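Local coordinates for protein glucanase (Clostridium thermocellum, PDB 5GXX) that probably hydrolyses internal linkages of cellulose, as a family 9 endoglucanase associated with the cellulosome, at residues R303-F313 against D413-R424; E89-V100 against M148-L159. The protein carries 1 engineered substitution. One frame throughout, in Å; residues are numbered along the deposited sequence.

Contact 1. Residues R303-F313 against D413-R424; sequences RYATTEAFLAF and DYNAGFVGALCR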
loop_
_atom_site.group_PDB
_atom_site.type_symbol
_atom_site.label_atom_id
_atom_site.label_comp_id
_atom_site.label_asym_id
_atom_site.label_seq_id
_atom_site.Cartn_x
_atom_site.Cartn_y
_atom_site.Cartn_z
ATOM N N ARG A 303 16.948 -0.744 -41.710
ATOM C CA ARG A 303 15.702 -0.971 -42.453
ATOM C C ARG A 303 15.684 -0.211 -43.773
ATOM O O ARG A 303 15.457 -0.804 -44.840
ATOM C CB ARG A 303 14.510 -0.562 -41.585
ATOM C CG ARG A 303 13.166 -0.493 -42.295
ATOM C CD ARG A 303 12.799 0.952 -42.546
ATOM N NE ARG A 303 13.051 1.920 -41.475
ATOM C CZ ARG A 303 12.127 2.361 -40.621
ATOM N NH1 ARG A 303 10.885 1.882 -40.633
ATOM N NH2 ARG A 303 12.423 3.323 -39.770
ATOM N N TYR A 304 15.963 1.092 -43.746
ATOM C CA TYR A 304 15.901 1.860 -44.987
ATOM C C TYR A 304 16.994 1.449 -45.976
ATOM O O TYR A 304 16.711 1.225 -47.158
ATOM C CB TYR A 304 16.011 3.353 -44.690
ATOM C CG TYR A 304 14.864 3.981 -43.945
ATOM C CD1 TYR A 304 13.549 3.874 -44.395
ATOM C CD2 TYR A 304 15.110 4.728 -42.815
ATOM C CE1 TYR A 304 12.492 4.499 -43.720
ATOM C CE2 TYR A 304 14.082 5.370 -42.140
ATOM C CZ TYR A 304 12.779 5.250 -42.598
ATOM O OH TYR A 304 11.754 5.896 -41.943
ATOM N N ALA A 305 18.218 1.276 -45.486
ATOM C CA ALA A 305 19.358 1.025 -46.378
ATOM C C ALA A 305 19.247 -0.360 -47.011
ATOM O O ALA A 305 19.482 -0.499 -48.222
ATOM C CB ALA A 305 20.672 1.211 -45.641
ATOM N N THR A 306 18.806 -1.348 -46.237
ATOM C CA THR A 306 18.628 -2.689 -46.788
ATOM C C THR A 306 17.441 -2.808 -47.746
ATOM O O THR A 306 17.471 -3.647 -48.647
ATOM C CB THR A 306 18.548 -3.773 -45.699
ATOM O OG1 THR A 306 17.416 -3.544 -44.849
ATOM C CG2 THR A 306 19.791 -3.772 -44.864
ATOM N N THR A 307 16.417 -1.982 -47.555
ATOM C CA THR A 307 15.277 -1.942 -48.487
ATOM C C THR A 307 15.735 -1.336 -49.809
ATOM O O THR A 307 15.437 -1.865 -50.897
ATOM C CB THR A 307 14.083 -1.149 -47.896
ATOM O OG1 THR A 307 13.656 -1.792 -46.684
ATOM C CG2 THR A 307 12.919 -1.104 -48.908
ATOM N N GLU A 308 16.511 -0.256 -49.718
ATOM C CA GLU A 308 17.062 0.374 -50.930
ATOM C C GLU A 308 18.014 -0.584 -51.626
ATOM O O GLU A 308 18.069 -0.577 -52.861
ATOM C CB GLU A 308 17.734 1.709 -50.606
ATOM C CG GLU A 308 16.712 2.767 -50.203
ATOM C CD GLU A 308 15.787 3.118 -51.358
ATOM O OE1 GLU A 308 16.261 3.168 -52.520
ATOM O OE2 GLU A 308 14.568 3.347 -51.157
ATOM N N ALA A 309 18.739 -1.411 -50.866
ATOM C CA ALA A 309 19.571 -2.447 -51.487
ATOM C C ALA A 309 18.721 -3.362 -52.374
ATOM O O ALA A 309 19.096 -3.633 -53.516
ATOM C CB ALA A 309 20.381 -3.250 -50.448
ATOM N N PHE A 310 17.556 -3.785 -51.885
ATOM C CA PHE A 310 16.662 -4.599 -52.716
ATOM C C PHE A 310 16.230 -3.879 -53.976
ATOM O O PHE A 310 16.327 -4.452 -55.060
ATOM C CB PHE A 310 15.462 -5.062 -51.891
ATOM C CG PHE A 310 14.510 -5.966 -52.637
ATOM C CD1 PHE A 310 14.983 -7.090 -53.308
ATOM C CD2 PHE A 310 13.150 -5.698 -52.652
ATOM C CE1 PHE A 310 14.121 -7.939 -53.980
ATOM C CE2 PHE A 310 12.270 -6.541 -53.334
ATOM C CZ PHE A 310 12.754 -7.667 -53.996
ATOM N N LEU A 311 15.779 -2.635 -53.858
ATOM C CA LEU A 311 15.378 -1.888 -55.049
ATOM C C LEU A 311 16.515 -1.731 -56.051
ATOM O O LEU A 311 16.300 -1.843 -57.265
ATOM C CB LEU A 311 14.884 -0.499 -54.670
ATOM C CG LEU A 311 13.378 -0.348 -54.440
ATOM C CD1 LEU A 311 12.880 -1.204 -53.281
ATOM C CD2 LEU A 311 12.997 1.111 -54.222
ATOM N N ALA A 312 17.721 -1.477 -55.531
ATOM C CA ALA A 312 18.907 -1.312 -56.370
ATOM C C ALA A 312 19.268 -2.600 -57.105
ATOM O O ALA A 312 19.585 -2.545 -58.298
ATOM C CB ALA A 312 20.083 -0.781 -55.543
ATOM N N PHE A 313 19.175 -3.745 -56.429
ATOM C CA PHE A 313 19.416 -5.028 -57.090
ATOM C C PHE A 313 18.386 -5.244 -58.205
ATOM O O PHE A 313 18.741 -5.650 -59.315
ATOM C CB PHE A 313 19.322 -6.208 -56.107
ATOM C CG PHE A 313 20.535 -6.435 -55.225
ATOM C CD1 PHE A 313 21.840 -6.454 -55.715
ATOM C CD2 PHE A 313 20.342 -6.725 -53.881
ATOM C CE1 PHE A 313 22.925 -6.695 -54.876
ATOM C CE2 PHE A 313 21.409 -7.016 -53.027
ATOM C CZ PHE A 313 22.712 -7.003 -53.523
ATOM N N ASP A 413 8.636 -4.593 -40.840
ATOM C CA ASP A 413 9.080 -3.818 -41.991
ATOM C C ASP A 413 10.612 -3.729 -42.048
ATOM O O ASP A 413 11.185 -3.571 -43.129
ATOM C CB ASP A 413 8.429 -2.434 -41.991
ATOM C CG ASP A 413 9.131 -1.462 -41.061
ATOM O OD1 ASP A 413 8.940 -1.560 -39.826
ATOM O OD2 ASP A 413 9.860 -0.583 -41.580
ATOM N N TYR A 414 11.278 -3.859 -40.901
ATOM C CA TYR A 414 12.744 -3.839 -40.849
ATOM C C TYR A 414 13.261 -5.050 -41.617
ATOM O O TYR A 414 14.262 -4.968 -42.329
ATOM C CB TYR A 414 13.216 -3.943 -39.400
ATOM C CG TYR A 414 13.213 -2.661 -38.601
ATOM C CD1 TYR A 414 12.348 -1.622 -38.913
ATOM C CD2 TYR A 414 14.035 -2.532 -37.489
ATOM C CE1 TYR A 414 12.311 -0.466 -38.156
ATOM C CE2 TYR A 414 14.032 -1.366 -36.737
ATOM C CZ TYR A 414 13.181 -0.337 -37.085
ATOM O OH TYR A 414 13.128 0.826 -36.342
ATOM N N ASN A 415 12.601 -6.196 -41.467
ATOM C CA ASN A 415 13.067 -7.432 -42.099
ATOM C C ASN A 415 12.632 -7.621 -43.547
ATOM O O ASN A 415 13.181 -8.471 -44.238
ATOM C CB ASN A 415 12.675 -8.665 -41.267
ATOM C CG ASN A 415 13.751 -9.082 -40.284
ATOM O OD1 ASN A 415 14.262 -8.270 -39.511
ATOM N ND2 ASN A 415 14.133 -10.358 -40.334
ATOM N N ALA A 416 11.665 -6.836 -44.024
ATOM C CA ALA A 416 10.948 -7.203 -45.251
ATOM C C ALA A 416 11.769 -7.015 -46.521
ATOM O O ALA A 416 11.982 -7.972 -47.278
ATOM C CB ALA A 416 9.625 -6.478 -45.326
ATOM N N GLY A 417 12.255 -5.803 -46.768
ATOM C CA GLY A 417 13.131 -5.575 -47.923
ATOM C C GLY A 417 14.431 -6.355 -47.768
ATOM O O GLY A 417 15.008 -6.840 -48.748
ATOM N N PHE A 418 14.912 -6.456 -46.532
ATOM C CA PHE A 418 16.114 -7.240 -46.193
ATOM C C PHE A 418 16.064 -8.686 -46.680
ATOM O O PHE A 418 17.008 -9.186 -47.295
ATOM C CB PHE A 418 16.324 -7.115 -44.682
ATOM C CG PHE A 418 17.542 -7.804 -44.126
ATOM C CD1 PHE A 418 18.808 -7.523 -44.627
ATOM C CD2 PHE A 418 17.409 -8.634 -43.016
ATOM C CE1 PHE A 418 19.921 -8.096 -44.051
ATOM C CE2 PHE A 418 18.527 -9.207 -42.439
ATOM C CZ PHE A 418 19.766 -8.946 -42.974
ATOM N N VAL A 419 14.973 -9.384 -46.394
ATOM C CA VAL A 419 14.698 -10.659 -47.049
ATOM C C VAL A 419 14.864 -10.641 -48.566
ATOM O O VAL A 419 15.522 -11.528 -49.110
ATOM C CB VAL A 419 13.311 -11.207 -46.634
ATOM C CG1 VAL A 419 12.918 -12.394 -47.526
ATOM C CG2 VAL A 419 13.344 -11.620 -45.168
ATOM N N GLY A 420 14.308 -9.656 -49.270
ATOM C CA GLY A 420 14.431 -9.606 -50.729
ATOM C C GLY A 420 15.880 -9.470 -51.163
ATOM O O GLY A 420 16.358 -10.160 -52.070
ATOM N N ALA A 421 16.625 -8.588 -50.509
ATOM C CA ALA A 421 18.057 -8.462 -50.794
ATOM C C ALA A 421 18.897 -9.706 -50.491
ATOM O O ALA A 421 19.802 -10.053 -51.265
ATOM C CB ALA A 421 18.584 -7.223 -50.092
ATOM N N LEU A 422 18.591 -10.407 -49.399
ATOM C CA LEU A 422 19.263 -11.676 -49.110
ATOM C C LEU A 422 18.902 -12.745 -50.146
ATOM O O LEU A 422 19.753 -13.554 -50.528
ATOM C CB LEU A 422 18.968 -12.179 -47.695
ATOM C CG LEU A 422 19.485 -11.313 -46.547
ATOM C CD1 LEU A 422 18.869 -11.744 -45.206
ATOM C CD2 LEU A 422 21.019 -11.360 -46.495
ATOM N N CYS A 423 17.658 -12.751 -50.603
ATOM C CA CYS A 423 17.300 -13.632 -51.724
ATOM C C CYS A 423 18.210 -13.394 -52.930
ATOM O O CYS A 423 18.720 -14.354 -53.509
ATOM C CB CYS A 423 15.850 -13.437 -52.162
ATOM S SG CYS A 423 14.639 -14.132 -51.034
ATOM N N ARG A 424 18.422 -12.136 -53.316
ATOM C CA ARG A 424 19.307 -11.830 -54.436
ATOM C C ARG A 424 20.730 -12.330 -54.191
ATOM O O ARG A 424 21.367 -12.908 -55.085
ATOM C CB ARG A 424 19.319 -10.317 -54.690
ATOM C CG ARG A 424 20.262 -9.863 -55.803
ATOM C CD ARG A 424 20.006 -10.614 -57.113
ATOM N NE ARG A 424 20.849 -10.049 -58.160
ATOM C CZ ARG A 424 22.162 -10.274 -58.256
ATOM N NH1 ARG A 424 22.798 -11.080 -57.406
ATOM N NH2 ARG A 424 22.854 -9.685 -59.225
HETATM O O HOH W 1 14.526 -4.065 -44.886
HETATM O O HOH W 2 11.518 -3.141 -45.761
#
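The tilted Tyr414 ring brings CE1 over the centre of one Arg303 guanidinium face, the planes 61° apart, while Tyr304 CZ covers the opposite face, offset toward the rim. At the edge, Arg303 NH1 donates to the syn lone pair of Asp413 OD2 at 2.8 Å, a salt bridge whose N-H...O angle is 147°; NE and NH2 go to Gly300 O and Trp299 O. Further along, Gly417 and Gly420 bring the axes to 7.4 Å. Phe310, its CG anti to the backbone N (chi1 -177°), swings its ring over Gly420, whose CA sits 3.9 Å from the ring centroid. Ala421 is a knob between Thr306, Ala309, Phe310 and Phe313, and Arg424 CG lies over the Phe313 ring, 3.7 Å from its centroid. Two waters fill the polar middle: one bonds Thr306 OG1, Thr307 OG1 and Tyr414 O and accepts from Phe418 N; the other donates to Thr307 OG1 and Asp413 O and accepts from Gly417 N. Thr307 OG1 donates to Arg303 O (2.8 Å), and Thr306 OG1 also bonds Leu302 O. Tyr414 lies near a bound Tris. Helix 58-75 meets Phe310 and Thr307, helix 322-340 Phe313 and Ala421, and helix 7-20 Ala416 and Leu422.

Contact 2. Residues E89-V100 against M148-L159; sequences ERNLAFALDYLV and MAAALAVGSIVL
Leu96 drives its two methyls against helix 142-158 between Ala151 and Gly155, and here the packing is tight. Leu96 CD1 comes within 3.6 Å of Gly155 CA, where the missing side chain lets the leucine reach the backbone, and Leu96 CD2 lies 3.6 Å from Ala151 O. One turn on, Leu99 CD1 presses on Ala151 CB at 3.8 Å, while its CD2 meets Met148 CG obliquely. With Leu152 CG beside the backbone N (chi1 -70°), its methyls reach helix 85-101: CD1 meets Leu99 CB, and CD2 touches Leu96 CD2 and, at 3.8 Å, Val100 CG2. No direct hydrogen bond joins the segments.

The other end faces solvent, with Glu89, Ala93, Val158 and Leu159 partly exposed. Leu159, just past the helix end, touches Leu92, Ala93 and Leu96 with CD1; its side chain and that of Glu89 pass each other in opposite directions, Leu159 CD2 3.6 Å from Glu89 CG. A looser spot is Leu92 CD2, 4.5 Å from Gly155 CA. Glu89 OE2 forms a salt bridge with Arg85 and accepts from a water, 2.6 Å away, that also donates to Val158 O, bridging the segments where the apolar contact ends.

With axes 10.1 Å apart, this is apolar helix-helix packing between two helices crossing at 132° in the helical catalytic domain, which in family 9 is an (alpha/alpha)6 barrel.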
loop_
_atom_site.group_PDB
_atom_site.type_symbol
_atom_site.label_atom_id
_atom_site.label_comp_id
_atom_site.label_asym_id
_atom_site.label_seq_id
_atom_site.Cartn_x
_atom_site.Cartn_y
_atom_site.Cartn_z
ATOM N N GLU A 89 7.326 -18.839 -48.599
ATOM C CA GLU A 89 5.962 -18.902 -49.112
ATOM C C GLU A 89 4.889 -19.029 -48.037
ATOM O O GLU A 89 3.923 -18.262 -48.024
ATOM C CB GLU A 89 5.816 -20.038 -50.125
ATOM C CG GLU A 89 6.367 -19.641 -51.492
ATOM C CD GLU A 89 6.435 -20.794 -52.462
ATOM O OE1 GLU A 89 6.163 -21.943 -52.057
ATOM O OE2 GLU A 89 6.786 -20.538 -53.630
ATOM N N ARG A 90 5.047 -19.988 -47.134
ATOM C CA ARG A 90 4.035 -20.204 -46.103
ATOM C C ARG A 90 4.036 -19.105 -45.042
ATOM O O ARG A 90 2.987 -18.767 -44.496
ATOM C CB ARG A 90 4.117 -21.603 -45.484
ATOM C CG ARG A 90 5.371 -21.908 -44.662
ATOM C CD ARG A 90 5.425 -23.417 -44.424
ATOM N NE ARG A 90 6.515 -23.775 -43.518
ATOM C CZ ARG A 90 6.833 -25.009 -43.137
ATOM N NH1 ARG A 90 6.156 -26.056 -43.600
ATOM N NH2 ARG A 90 7.830 -25.188 -42.272
ATOM N N ASN A 91 5.194 -18.506 -44.772
ATOM C CA ASN A 91 5.192 -17.331 -43.907
ATOM C C ASN A 91 4.423 -16.165 -44.526
ATOM O O ASN A 91 3.682 -15.478 -43.826
ATOM C CB ASN A 91 6.620 -16.932 -43.530
ATOM C CG ASN A 91 7.066 -17.645 -42.279
ATOM O OD1 ASN A 91 6.617 -17.323 -41.180
ATOM N ND2 ASN A 91 7.887 -18.673 -42.438
ATOM N N LEU A 92 4.589 -15.966 -45.827
ATOM C CA LEU A 92 3.816 -14.948 -46.520
ATOM C C LEU A 92 2.322 -15.283 -46.433
ATOM O O LEU A 92 1.523 -14.395 -46.120
ATOM C CB LEU A 92 4.282 -14.798 -47.975
ATOM C CG LEU A 92 3.409 -13.914 -48.864
ATOM C CD1 LEU A 92 3.256 -12.495 -48.308
ATOM C CD2 LEU A 92 3.973 -13.881 -50.263
ATOM N N ALA A 93 1.959 -16.545 -46.665
ATOM C CA ALA A 93 0.538 -16.906 -46.733
ATOM C C ALA A 93 -0.160 -16.606 -45.421
ATOM O O ALA A 93 -1.327 -16.232 -45.397
ATOM C CB ALA A 93 0.354 -18.382 -47.105
ATOM N N PHE A 94 0.557 -16.808 -44.323
ATOM C CA PHE A 94 0.013 -16.576 -42.993
ATOM C C PHE A 94 -0.449 -15.124 -42.850
ATOM O O PHE A 94 -1.523 -14.852 -42.309
ATOM C CB PHE A 94 1.065 -16.960 -41.938
ATOM C CG PHE A 94 0.544 -16.949 -40.538
ATOM C CD1 PHE A 94 -0.037 -18.097 -40.011
ATOM C CD2 PHE A 94 0.646 -15.816 -39.745
ATOM C CE1 PHE A 94 -0.550 -18.117 -38.723
ATOM C CE2 PHE A 94 0.137 -15.837 -38.452
ATOM C CZ PHE A 94 -0.455 -16.980 -37.939
ATOM N N ALA A 95 0.359 -14.184 -43.330
ATOM C CA ALA A 95 -0.001 -12.776 -43.265
ATOM C C ALA A 95 -1.139 -12.450 -44.233
ATOM O O ALA A 95 -2.073 -11.742 -43.871
ATOM C CB ALA A 95 1.217 -11.891 -43.546
ATOM N N LEU A 96 -1.054 -12.953 -45.462
ATOM C CA LEU A 96 -2.101 -12.728 -46.450
ATOM C C LEU A 96 -3.448 -13.264 -45.958
ATOM O O LEU A 96 -4.467 -12.608 -46.185
ATOM C CB LEU A 96 -1.749 -13.331 -47.815
ATOM C CG LEU A 96 -0.517 -12.663 -48.444
ATOM C CD1 LEU A 96 -0.187 -13.302 -49.781
ATOM C CD2 LEU A 96 -0.626 -11.152 -48.585
ATOM N N ASP A 97 -3.466 -14.411 -45.279
ATOM C CA ASP A 97 -4.723 -14.955 -44.760
ATOM C C ASP A 97 -5.386 -13.968 -43.804
ATOM O O ASP A 97 -6.603 -13.792 -43.820
ATOM C CB ASP A 97 -4.516 -16.315 -44.090
ATOM C CG ASP A 97 -4.267 -17.418 -45.100
ATOM O OD1 ASP A 97 -4.488 -17.194 -46.306
ATOM O OD2 ASP A 97 -3.844 -18.519 -44.697
ATOM N N TYR A 98 -4.580 -13.338 -42.954
ATOM C CA TYR A 98 -5.039 -12.287 -42.056
ATOM C C TYR A 98 -5.614 -11.095 -42.818
ATOM O O TYR A 98 -6.692 -10.632 -42.444
ATOM C CB TYR A 98 -3.946 -11.880 -41.046
ATOM C CG TYR A 98 -4.235 -10.588 -40.306
ATOM C CD1 TYR A 98 -3.819 -9.365 -40.823
ATOM C CD2 TYR A 98 -4.926 -10.579 -39.097
ATOM C CE1 TYR A 98 -4.064 -8.176 -40.155
ATOM C CE2 TYR A 98 -5.185 -9.396 -38.424
ATOM C CZ TYR A 98 -4.761 -8.200 -38.961
ATOM O OH TYR A 98 -5.005 -7.005 -38.321
ATOM N N LEU A 99 -4.953 -10.622 -43.872
ATOM C CA LEU A 99 -5.471 -9.468 -44.602
ATOM C C LEU A 99 -6.843 -9.778 -45.204
ATOM O O LEU A 99 -7.741 -8.929 -45.156
ATOM C CB LEU A 99 -4.516 -9.014 -45.702
ATOM C CG LEU A 99 -3.117 -8.601 -45.237
ATOM C CD1 LEU A 99 -2.293 -8.071 -46.407
ATOM C CD2 LEU A 99 -3.219 -7.563 -44.120
ATOM N N VAL A 100 -7.005 -10.988 -45.731
ATOM C CA VAL A 100 -8.318 -11.461 -46.194
ATOM C C VAL A 100 -9.345 -11.489 -45.060
ATOM O O VAL A 100 -10.487 -11.035 -45.245
ATOM C CB VAL A 100 -8.217 -12.829 -46.915
ATOM C CG1 VAL A 100 -9.605 -13.465 -47.212
ATOM C CG2 VAL A 100 -7.496 -12.663 -48.237
ATOM N N MET A 148 -2.917 -3.132 -48.366
ATOM C CA MET A 148 -3.451 -4.484 -48.214
ATOM C C MET A 148 -3.747 -5.066 -49.599
ATOM O O MET A 148 -3.466 -6.236 -49.860
ATOM C CB MET A 148 -4.701 -4.498 -47.324
ATOM C CG MET A 148 -4.440 -4.073 -45.878
ATOM S SD MET A 148 -5.950 -3.698 -44.939
ATOM C CE MET A 148 -6.795 -5.288 -44.949
ATOM N N ALA A 149 -4.268 -4.233 -50.500
ATOM C CA ALA A 149 -4.532 -4.669 -51.869
ATOM C C ALA A 149 -3.251 -5.089 -52.586
ATOM O O ALA A 149 -3.230 -6.117 -53.258
ATOM C CB ALA A 149 -5.201 -3.564 -52.664
ATOM N N ALA A 150 -2.201 -4.279 -52.446
ATOM C CA ALA A 150 -0.932 -4.537 -53.112
ATOM C C ALA A 150 -0.337 -5.861 -52.645
ATOM O O ALA A 150 0.139 -6.662 -53.456
ATOM C CB ALA A 150 0.045 -3.396 -52.833
ATOM N N ALA A 151 -0.371 -6.088 -51.332
ATOM C CA ALA A 151 0.174 -7.316 -50.746
ATOM C C ALA A 151 -0.544 -8.533 -51.303
ATOM O O ALA A 151 0.072 -9.531 -51.690
ATOM C CB ALA A 151 0.048 -7.277 -49.236
ATOM N N LEU A 152 -1.864 -8.417 -51.381
ATOM C CA LEU A 152 -2.654 -9.510 -51.939
ATOM C C LEU A 152 -2.483 -9.682 -53.449
ATOM O O LEU A 152 -2.537 -10.804 -53.969
ATOM C CB LEU A 152 -4.126 -9.354 -51.542
ATOM C CG LEU A 152 -4.381 -9.602 -50.051
ATOM C CD1 LEU A 152 -5.695 -8.964 -49.602
ATOM C CD2 LEU A 152 -4.352 -11.093 -49.700
ATOM N N ALA A 153 -2.217 -8.592 -54.154
ATOM C CA ALA A 153 -1.981 -8.681 -55.592
ATOM C C ALA A 153 -0.688 -9.440 -55.875
ATOM O O ALA A 153 -0.681 -10.439 -56.586
ATOM C CB ALA A 153 -1.955 -7.301 -56.223
ATOM N N VAL A 154 0.427 -8.970 -55.324
ATOM C CA VAL A 154 1.648 -9.746 -55.511
ATOM C C VAL A 154 1.568 -11.167 -54.935
ATOM O O VAL A 154 2.033 -12.121 -55.564
ATOM C CB VAL A 154 2.902 -8.976 -55.043
ATOM C CG1 VAL A 154 2.866 -8.663 -53.531
ATOM C CG2 VAL A 154 4.154 -9.734 -55.442
ATOM N N GLY A 155 0.948 -11.333 -53.768
ATOM C CA GLY A 155 0.779 -12.664 -53.189
ATOM C C GLY A 155 0.041 -13.627 -54.102
ATOM O O GLY A 155 0.391 -14.808 -54.190
ATOM N N SER A 156 -0.977 -13.097 -54.776
ATOM C CA SER A 156 -1.789 -13.899 -55.698
ATOM C C SER A 156 -0.940 -14.427 -56.853
ATOM O O SER A 156 -1.174 -15.537 -57.323
ATOM C CB SER A 156 -2.983 -13.091 -56.212
ATOM O OG SER A 156 -2.668 -12.258 -57.322
ATOM N N ILE A 157 0.054 -13.660 -57.294
ATOM C CA ILE A 157 0.966 -14.133 -58.341
ATOM C C ILE A 157 1.891 -15.224 -57.798
ATOM O O ILE A 157 1.952 -16.342 -58.317
ATOM C CB ILE A 157 1.870 -13.004 -58.890
ATOM C CG1 ILE A 157 1.017 -11.834 -59.381
ATOM C CG2 ILE A 157 2.858 -13.511 -59.952
ATOM C CD1 ILE A 157 1.826 -10.613 -59.811
ATOM N N VAL A 158 2.629 -14.886 -56.748
ATOM C CA VAL A 158 3.702 -15.768 -56.315
ATOM C C VAL A 158 3.196 -17.033 -55.628
ATOM O O VAL A 158 3.911 -18.041 -55.597
ATOM C CB VAL A 158 4.782 -15.009 -55.491
ATOM C CG1 VAL A 158 5.227 -13.778 -56.240
ATOM C CG2 VAL A 158 4.296 -14.619 -54.098
ATOM N N LEU A 159 1.975 -16.976 -55.092
ATOM C CA LEU A 159 1.338 -18.132 -54.462
ATOM C C LEU A 159 0.174 -18.707 -55.282
ATOM O O LEU A 159 -0.537 -19.597 -54.808
ATOM C CB LEU A 159 0.874 -17.797 -53.037
ATOM C CG LEU A 159 1.938 -17.260 -52.066
ATOM C CD1 LEU A 159 1.347 -16.919 -50.707
ATOM C CD2 LEU A 159 3.067 -18.278 -51.913
HETATM O O HOH W 3 6.537 -18.275 -54.926
#

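Overall arrangement
Both contacts belong to the family 9 catalytic domain, and they follow one another along the chain: contact 2 joins helices 85-101 and 142-158 before contact 1 brings together helices 301-318 and 412-429. Their centres are 18 Å apart and their nearest atoms about 9 Å, so they do not touch. Helix 58-75 links them, since it packs against Thr307, Phe310 and Arg424 of contact 1 and against Glu89, Tyr98, Met148 and Val158 of contact 2. Early and late parts of the domain are thereby tied into one helical body, distinct from the beta-rich C-terminal part, which probably includes a cellulose-binding domain.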